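Local coordinates for putative acyl-CoA dehydrogenase (Burkholderia xenovorans, PDB 5JSC), which belongs to the acyl-CoA dehydrogenase family of flavoproteins and binds flavin-adenine dinucleotide (FAD) in a four-chain assembly, at residues I141-L146 with G182-Y187; L214-R219 with P227-H232. All blocks are in the same frame, centred on the assembly; numbering follows the deposited sequence.

Interaction 1 of 2, residues I141-L146 with G182-Y187. With FAD (flavin-adenine dinucleotide), chain M.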
loop_
_atom_site.group_PDB
_atom_site.type_symbol
_atom_site.label_atom_id
_atom_site.label_comp_id
_atom_site.label_asym_id
_atom_site.label_seq_id
_atom_site.Cartn_x
_atom_site.Cartn_y
_atom_site.Cartn_z
ATOM N N ILE C 141 29.263 -2.111 -30.745
ATOM C CA ILE C 141 28.038 -2.075 -29.954
ATOM C C ILE C 141 27.671 -3.501 -29.554
ATOM O O ILE C 141 27.562 -4.389 -30.412
ATOM C CB ILE C 141 26.904 -1.403 -30.750
ATOM C CG1 ILE C 141 27.284 0.051 -31.066
ATOM C CG2 ILE C 141 25.590 -1.472 -29.985
ATOM C CD1 ILE C 141 26.270 0.783 -31.927
ATOM N N ALA C 142 27.480 -3.724 -28.254
ATOM C CA ALA C 142 27.249 -5.048 -27.689
ATOM C C ALA C 142 25.763 -5.315 -27.493
ATOM O O ALA C 142 24.946 -4.395 -27.423
ATOM C CB ALA C 142 27.977 -5.192 -26.345
ATOM N N ALA C 143 25.426 -6.602 -27.377
ATOM C CA ALA C 143 24.052 -7.019 -27.113
ATOM C C ALA C 143 24.055 -8.376 -26.420
ATOM O O ALA C 143 24.984 -9.171 -26.574
ATOM C CB ALA C 143 23.229 -7.074 -28.404
ATOM N N PHE C 144 22.981 -8.626 -25.675
ATOM C CA PHE C 144 22.821 -9.771 -24.776
ATOM C C PHE C 144 21.521 -10.457 -25.173
ATOM O O PHE C 144 20.441 -9.912 -24.931
ATOM C CB PHE C 144 22.779 -9.267 -23.332
ATOM C CG PHE C 144 22.655 -10.331 -22.272
ATOM C CD1 PHE C 144 23.774 -11.008 -21.813
ATOM C CD2 PHE C 144 21.430 -10.582 -21.653
ATOM C CE1 PHE C 144 23.675 -11.951 -20.804
ATOM C CE2 PHE C 144 21.327 -11.522 -20.631
ATOM C CZ PHE C 144 22.451 -12.207 -20.210
ATOM N N ALA C 145 21.611 -11.620 -25.812
ATOM C CA ALA C 145 20.433 -12.255 -26.428
ATOM C C ALA C 145 20.058 -13.529 -25.666
ATOM O O ALA C 145 20.542 -14.629 -25.961
ATOM C CB ALA C 145 20.677 -12.542 -27.917
ATOM N N LEU C 146 19.149 -13.374 -24.706
ATOM C CA LEU C 146 18.712 -14.440 -23.815
ATOM C C LEU C 146 17.238 -14.763 -23.986
ATOM O O LEU C 146 16.879 -15.934 -24.186
ATOM C CB LEU C 146 18.999 -14.036 -22.358
ATOM C CG LEU C 146 18.676 -15.071 -21.278
ATOM C CD1 LEU C 146 19.496 -16.335 -21.511
ATOM C CD2 LEU C 146 18.928 -14.495 -19.874
ATOM N N GLY C 182 19.471 -5.158 -34.152
ATOM C CA GLY C 182 19.502 -4.460 -35.411
ATOM C C GLY C 182 20.665 -3.506 -35.585
ATOM O O GLY C 182 20.980 -3.145 -36.723
ATOM N N ILE C 183 21.310 -3.081 -34.495
ATOM C CA ILE C 183 22.443 -2.165 -34.617
ATOM C C ILE C 183 23.689 -2.679 -33.903
ATOM O O ILE C 183 24.769 -2.094 -34.043
ATOM C CB ILE C 183 22.084 -0.758 -34.112
ATOM C CG1 ILE C 183 21.741 -0.772 -32.628
ATOM C CG2 ILE C 183 20.953 -0.160 -34.939
ATOM C CD1 ILE C 183 21.346 0.585 -32.146
ATOM N N ALA C 184 23.561 -3.766 -33.144
ATOM C CA ALA C 184 24.721 -4.331 -32.464
ATOM C C ALA C 184 25.725 -4.897 -33.463
ATOM O O ALA C 184 25.365 -5.376 -34.542
ATOM C CB ALA C 184 24.295 -5.436 -31.493
ATOM N N ASP C 185 27.005 -4.852 -33.084
ATOM C CA ASP C 185 28.048 -5.493 -33.871
ATOM C C ASP C 185 28.220 -6.966 -33.532
ATOM O O ASP C 185 28.746 -7.728 -34.354
ATOM C CB ASP C 185 29.370 -4.744 -33.676
ATOM C CG ASP C 185 29.330 -3.359 -34.288
ATOM O OD1 ASP C 185 29.269 -3.276 -35.537
ATOM O OD2 ASP C 185 29.333 -2.362 -33.541
ATOM N N PHE C 186 27.772 -7.383 -32.355
ATOM C CA PHE C 186 27.769 -8.790 -31.989
ATOM C C PHE C 186 26.706 -8.988 -30.926
ATOM O O PHE C 186 26.285 -8.038 -30.251
ATOM C CB PHE C 186 29.142 -9.254 -31.476
ATOM C CG PHE C 186 29.545 -8.610 -30.179
ATOM C CD1 PHE C 186 29.151 -9.159 -28.957
ATOM C CD2 PHE C 186 30.296 -7.436 -30.172
ATOM C CE1 PHE C 186 29.504 -8.549 -27.755
ATOM C CE2 PHE C 186 30.657 -6.837 -28.985
ATOM C CZ PHE C 186 30.261 -7.389 -27.771
ATOM N N TYR C 187 26.295 -10.244 -30.781
ATOM C CA TYR C 187 25.309 -10.679 -29.803
ATOM C C TYR C 187 25.911 -11.815 -29.002
ATOM O O TYR C 187 26.429 -12.764 -29.590
ATOM C CB TYR C 187 24.023 -11.166 -30.493
ATOM C CG TYR C 187 23.366 -10.111 -31.336
ATOM C CD1 TYR C 187 23.730 -9.925 -32.668
ATOM C CD2 TYR C 187 22.378 -9.294 -30.804
ATOM C CE1 TYR C 187 23.131 -8.945 -33.435
ATOM C CE2 TYR C 187 21.772 -8.318 -31.564
ATOM C CZ TYR C 187 22.148 -8.143 -32.873
ATOM O OH TYR C 187 21.540 -7.152 -33.618
HETATM P PA FAD M . 7.025 -13.798 -18.981
HETATM O O1A FAD M . 8.205 -14.668 -18.758
HETATM O O2A FAD M . 5.863 -14.387 -19.784
HETATM O O5B FAD M . 6.508 -13.306 -17.562
HETATM C C5B FAD M . 5.297 -12.530 -17.478
HETATM C C4B FAD M . 5.186 -12.087 -16.042
HETATM O O4B FAD M . 5.013 -13.247 -15.208
HETATM C C3B FAD M . 6.432 -11.430 -15.465
HETATM O O3B FAD M . 6.580 -10.063 -15.858
HETATM C C2B FAD M . 6.217 -11.616 -13.962
HETATM O O2B FAD M . 5.364 -10.587 -13.459
HETATM C C1B FAD M . 5.481 -12.966 -13.904
HETATM N N9A FAD M . 6.286 -14.101 -13.467
HETATM C C8A FAD M . 7.431 -14.581 -14.048
HETATM N N7A FAD M . 7.895 -15.673 -13.493
HETATM C C5A FAD M . 6.992 -15.932 -12.469
HETATM C C6A FAD M . 6.912 -16.962 -11.514
HETATM N N6A FAD M . 7.803 -17.954 -11.414
HETATM N N1A FAD M . 5.880 -16.933 -10.641
HETATM C C2A FAD M . 4.999 -15.927 -10.721
HETATM N N3A FAD M . 4.973 -14.902 -11.580
HETATM C C4A FAD M . 6.001 -14.966 -12.437
HETATM N N1 FAD M . 15.907 -9.709 -22.977
HETATM C C2 FAD M . 17.144 -10.068 -23.445
HETATM O O2 FAD M . 17.487 -11.258 -23.552
HETATM N N3 FAD M . 18.032 -9.095 -23.821
HETATM C C4 FAD M . 17.806 -7.734 -23.776
HETATM O O4 FAD M . 18.640 -6.950 -24.221
HETATM C C4X FAD M . 16.523 -7.360 -23.258
HETATM N N5 FAD M . 16.210 -6.094 -23.245
HETATM C C5X FAD M . 14.904 -5.748 -22.938
HETATM C C6 FAD M . 14.515 -4.417 -23.074
HETATM C C7 FAD M . 13.193 -4.032 -22.881
HETATM C C7M FAD M . 12.807 -2.589 -23.083
HETATM C C8 FAD M . 12.237 -5.000 -22.518
HETATM C C8M FAD M . 10.791 -4.625 -22.303
HETATM C C9 FAD M . 12.628 -6.326 -22.362
HETATM C C9A FAD M . 13.948 -6.710 -22.576
HETATM N N10 FAD M . 14.353 -8.061 -22.525
HETATM C C10 FAD M . 15.627 -8.421 -22.891
HETATM C "C1'" FAD M . 13.352 -9.095 -22.229
HETATM C "C2'" FAD M . 13.024 -9.211 -20.744
HETATM O "O2'" FAD M . 14.122 -9.767 -20.022
HETATM C "C3'" FAD M . 11.796 -10.103 -20.570
HETATM O "O3'" FAD M . 10.707 -9.366 -21.108
HETATM C "C4'" FAD M . 11.500 -10.477 -19.118
HETATM O "O4'" FAD M . 12.483 -11.411 -18.667
HETATM C "C5'" FAD M . 10.111 -11.060 -18.956
HETATM O "O5'" FAD M . 10.000 -12.190 -19.846
HETATM P P FAD M . 8.654 -12.258 -20.753
HETATM O O1P FAD M . 8.425 -10.972 -21.469
HETATM O O2P FAD M . 8.725 -13.474 -21.625
HETATM O O3P FAD M . 7.477 -12.451 -19.694
#

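Interaction 2 of 2, residues L214-R219 with P227-H232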
loop_
_atom_site.group_PDB
_atom_site.type_symbol
_atom_site.label_atom_id
_atom_site.label_comp_id
_atom_site.label_asym_id
_atom_site.label_seq_id
_atom_site.Cartn_x
_atom_site.Cartn_y
_atom_site.Cartn_z
ATOM N N LEU C 214 21.679 -15.015 -39.481
ATOM C CA LEU C 214 21.185 -14.156 -38.410
ATOM C C LEU C 214 20.357 -13.048 -39.045
ATOM O O LEU C 214 20.896 -12.171 -39.729
ATOM C CB LEU C 214 22.339 -13.589 -37.586
ATOM C CG LEU C 214 21.950 -12.567 -36.510
ATOM C CD1 LEU C 214 20.898 -13.131 -35.571
ATOM C CD2 LEU C 214 23.177 -12.104 -35.721
ATOM N N GLU C 215 19.045 -13.093 -38.840
ATOM C CA GLU C 215 18.124 -12.181 -39.498
ATOM C C GLU C 215 17.483 -11.265 -38.469
ATOM O O GLU C 215 17.125 -11.700 -37.369
ATOM C CB GLU C 215 17.045 -12.957 -40.271
ATOM C CG GLU C 215 17.628 -13.976 -41.246
ATOM C CD GLU C 215 16.580 -14.836 -41.932
ATOM O OE1 GLU C 215 16.944 -15.569 -42.877
ATOM O OE2 GLU C 215 15.401 -14.790 -41.530
ATOM N N ILE C 216 17.373 -9.985 -38.814
ATOM C CA ILE C 216 16.612 -9.044 -37.996
ATOM C C ILE C 216 15.159 -9.174 -38.443
ATOM O O ILE C 216 14.753 -8.611 -39.462
ATOM C CB ILE C 216 17.128 -7.611 -38.131
ATOM C CG1 ILE C 216 18.653 -7.572 -37.937
ATOM C CG2 ILE C 216 16.435 -6.717 -37.129
ATOM C CD1 ILE C 216 19.136 -8.088 -36.579
ATOM N N ALA C 217 14.384 -9.963 -37.700
ATOM C CA ALA C 217 13.043 -10.319 -38.151
ATOM C C ALA C 217 12.068 -9.165 -37.989
ATOM O O ALA C 217 11.115 -9.042 -38.771
ATOM C CB ALA C 217 12.545 -11.544 -37.386
ATOM N N GLU C 218 12.289 -8.314 -36.993
ATOM C CA GLU C 218 11.328 -7.287 -36.635
ATOM C C GLU C 218 12.031 -6.278 -35.750
ATOM O O GLU C 218 12.797 -6.665 -34.867
ATOM C CB GLU C 218 10.129 -7.913 -35.899
ATOM C CG GLU C 218 9.084 -6.955 -35.390
ATOM C CD GLU C 218 8.068 -7.648 -34.496
ATOM O OE1 GLU C 218 8.145 -8.889 -34.359
ATOM O OE2 GLU C 218 7.197 -6.955 -33.932
ATOM N N ARG C 219 11.787 -4.995 -35.999
ATOM C CA ARG C 219 12.187 -3.960 -35.057
ATOM C C ARG C 219 11.012 -3.685 -34.132
ATOM O O ARG C 219 9.870 -3.561 -34.587
ATOM C CB ARG C 219 12.631 -2.687 -35.780
ATOM C CG ARG C 219 13.870 -2.872 -36.671
ATOM C CD ARG C 219 15.048 -3.468 -35.906
ATOM N NE ARG C 219 15.387 -2.677 -34.727
ATOM C CZ ARG C 219 16.191 -1.621 -34.748
ATOM N NH1 ARG C 219 16.755 -1.234 -35.885
ATOM N NH2 ARG C 219 16.433 -0.951 -33.631
ATOM N N PRO C 227 16.484 1.016 -29.185
ATOM C CA PRO C 227 16.703 0.017 -30.248
ATOM C C PRO C 227 16.448 -1.391 -29.723
ATOM O O PRO C 227 17.106 -1.842 -28.786
ATOM C CB PRO C 227 18.169 0.221 -30.634
ATOM C CG PRO C 227 18.554 1.542 -30.077
ATOM C CD PRO C 227 17.684 1.820 -28.901
ATOM N N LEU C 228 15.490 -2.084 -30.342
ATOM C CA LEU C 228 15.070 -3.411 -29.910
ATOM C C LEU C 228 14.708 -4.232 -31.135
ATOM O O LEU C 228 14.156 -3.703 -32.101
ATOM C CB LEU C 228 13.856 -3.350 -28.969
ATOM C CG LEU C 228 14.005 -3.012 -27.489
ATOM C CD1 LEU C 228 12.625 -2.768 -26.897
ATOM C CD2 LEU C 228 14.690 -4.151 -26.776
ATOM N N ALA C 229 15.013 -5.531 -31.099
ATOM C CA ALA C 229 14.644 -6.354 -32.248
ATOM C C ALA C 229 14.316 -7.781 -31.838
ATOM O O ALA C 229 14.711 -8.265 -30.769
ATOM C CB ALA C 229 15.748 -6.388 -33.312
ATOM N N ARG C 230 13.578 -8.446 -32.726
ATOM C CA ARG C 230 13.449 -9.894 -32.726
ATOM C C ARG C 230 14.477 -10.447 -33.700
ATOM O O ARG C 230 14.556 -9.996 -34.845
ATOM C CB ARG C 230 12.035 -10.320 -33.132
ATOM C CG ARG C 230 11.782 -11.824 -33.109
ATOM C CD ARG C 230 10.276 -12.095 -33.211
ATOM N NE ARG C 230 9.957 -13.510 -33.347
ATOM C CZ ARG C 230 8.782 -14.055 -33.029
ATOM N NH1 ARG C 230 7.800 -13.307 -32.530
ATOM N NH2 ARG C 230 8.588 -15.361 -33.198
ATOM N N LEU C 231 15.286 -11.391 -33.231
ATOM C CA LEU C 231 16.307 -12.031 -34.044
ATOM C C LEU C 231 15.817 -13.406 -34.451
ATOM O O LEU C 231 15.401 -14.189 -33.596
ATOM C CB LEU C 231 17.612 -12.177 -33.267
ATOM C CG LEU C 231 18.165 -10.948 -32.562
ATOM C CD1 LEU C 231 19.444 -11.331 -31.851
ATOM C CD2 LEU C 231 18.399 -9.838 -33.564
ATOM N N HIS C 232 15.883 -13.709 -35.740
ATOM C CA HIS C 232 15.578 -15.046 -36.222
ATOM C C HIS C 232 16.861 -15.703 -36.708
ATOM O O HIS C 232 17.582 -15.135 -37.532
ATOM C CB HIS C 232 14.545 -15.021 -37.349
ATOM C CG HIS C 232 14.239 -16.380 -37.897
ATOM N ND1 HIS C 232 13.598 -17.350 -37.157
ATOM C CD2 HIS C 232 14.512 -16.941 -39.098
ATOM C CE1 HIS C 232 13.475 -18.447 -37.885
ATOM N NE2 HIS C 232 14.022 -18.225 -39.067
HETATM O O HOH W 1 13.493 -0.579 -32.141
#

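Interaction 1 of 2, residues I141-L146 with G182-Y187
Ile141 and Asp185 hold each other by two hydrogen bonds. The backbone N of Ile141 donates a hydrogen bond to Asp185 OD2 at 2.8 Å, nearly straight at 170°, on the lone pair facing away from the other carboxylate oxygen; Asp185 N returns a bond to Ile141 O, also at 2.8 Å. Asp185 suits the place because its short side chain, with CG beside its own backbone N (chi1 -68°), brings OD2 to the backbone N of Ile141.

Ala142 lies over one face of the Phe186 ring, its CA 4.2 Å from the centroid in a CH-pi contact and its CB 3.5 Å from CZ. Ala143 CB touches both Ala184 CB (3.7 Å) and Tyr187 CD2 (3.4 Å), tight packing that leaves room for little more than a methyl; Ala184 CB lies over one face of the Tyr187 ring, offset toward its rim. The Tyr187 hydroxyl accepts a bond from Gly182 N, tying its ring to the turn before the strand.

FAD N3 donates to Phe144 O at 2.8 Å, and Leu146 N donates to FAD O2 at 2.9 Å. Strand 144-145, outermost within this chain in a mixed sheet, runs parallel to strand 186-192; helix 103-122 packs on Ile141, Phe144 and Phe186, and helix 53-66 on Ile141 and Ile183.

Interaction 2 of 2, residues L214-R219 with P227-H232
Leu231 and Ile216 face each other in a beta hairpin, strands 214-219 and 228-233, whose antiparallel ladder is interrupted by a classic beta bulge: Ala217 and Glu218 both stand opposite Arg230. Ala217 N donates to Arg230 O, while Arg230 N donates to Glu218 O at 2.9 Å, so one arginine backbone serves two residues of the partner strand. Beyond the bulge, Glu215 and His232 form a hydrogen-bonded pair with bonds both ways.

On the tightly packed side Leu231 and Ala229 are buried, and Ile216 packs against them from a more exposed position. Ile216 CD1 meets Leu231 CD2 at 3.6 Å, the two side chains lying alongside and pointing the same way, and Ile216 CG2 reaches Ala229 CB at 3.9 Å. Branched aliphatic residues suit this face, which Tyr187 of strand 186-192 backs; Ala229 is small enough for Arg219 CD to lie 4.0 Å from its CB.

The other side, with Glu215, Glu218, Arg230 and His232, is looser and more solvent-accessible. Glu215 OE2 comes to the edge of the imidazole, 3.4 Å from His232 CD2, but Asp174 takes His232 ND1 and also pairs with Arg230 NE.

Arg219 returns to the first face. Folded back at chi2 (-54°) and chi3 (-55°), it keeps NH1 in a salt bridge with Asp54 and sends NE to Leu228 O at 3.1 Å, almost straight at 174°, with the oxygen in the guanidinium plane but the donor above the carbonyl plane.

Interactions 1 and 2 have their centres about 10 Å apart, follow one another along the chain, and meet directly. Tyr187 is the main bridge: its CD2 lies 3.7 Å from Leu231 CD1, and its CD1 is 3.8 Å from Leu214 CD2, so the apolar face of the hairpin rests on a ring belonging to the mixed sheet. At the far end Ile183 CD1 packs on Pro227 CB at 3.5 Å. Both contacts also contribute to the same flavin pocket, in different ways: 141-146 offers backbone polar groups to the flavin ring, whereas 227-232 brings the Leu228 side chain to about 4 Å from FAD. The second subunit adds Arg287, Gln355 and Gly359 to the cofactor's hydrogen bonds.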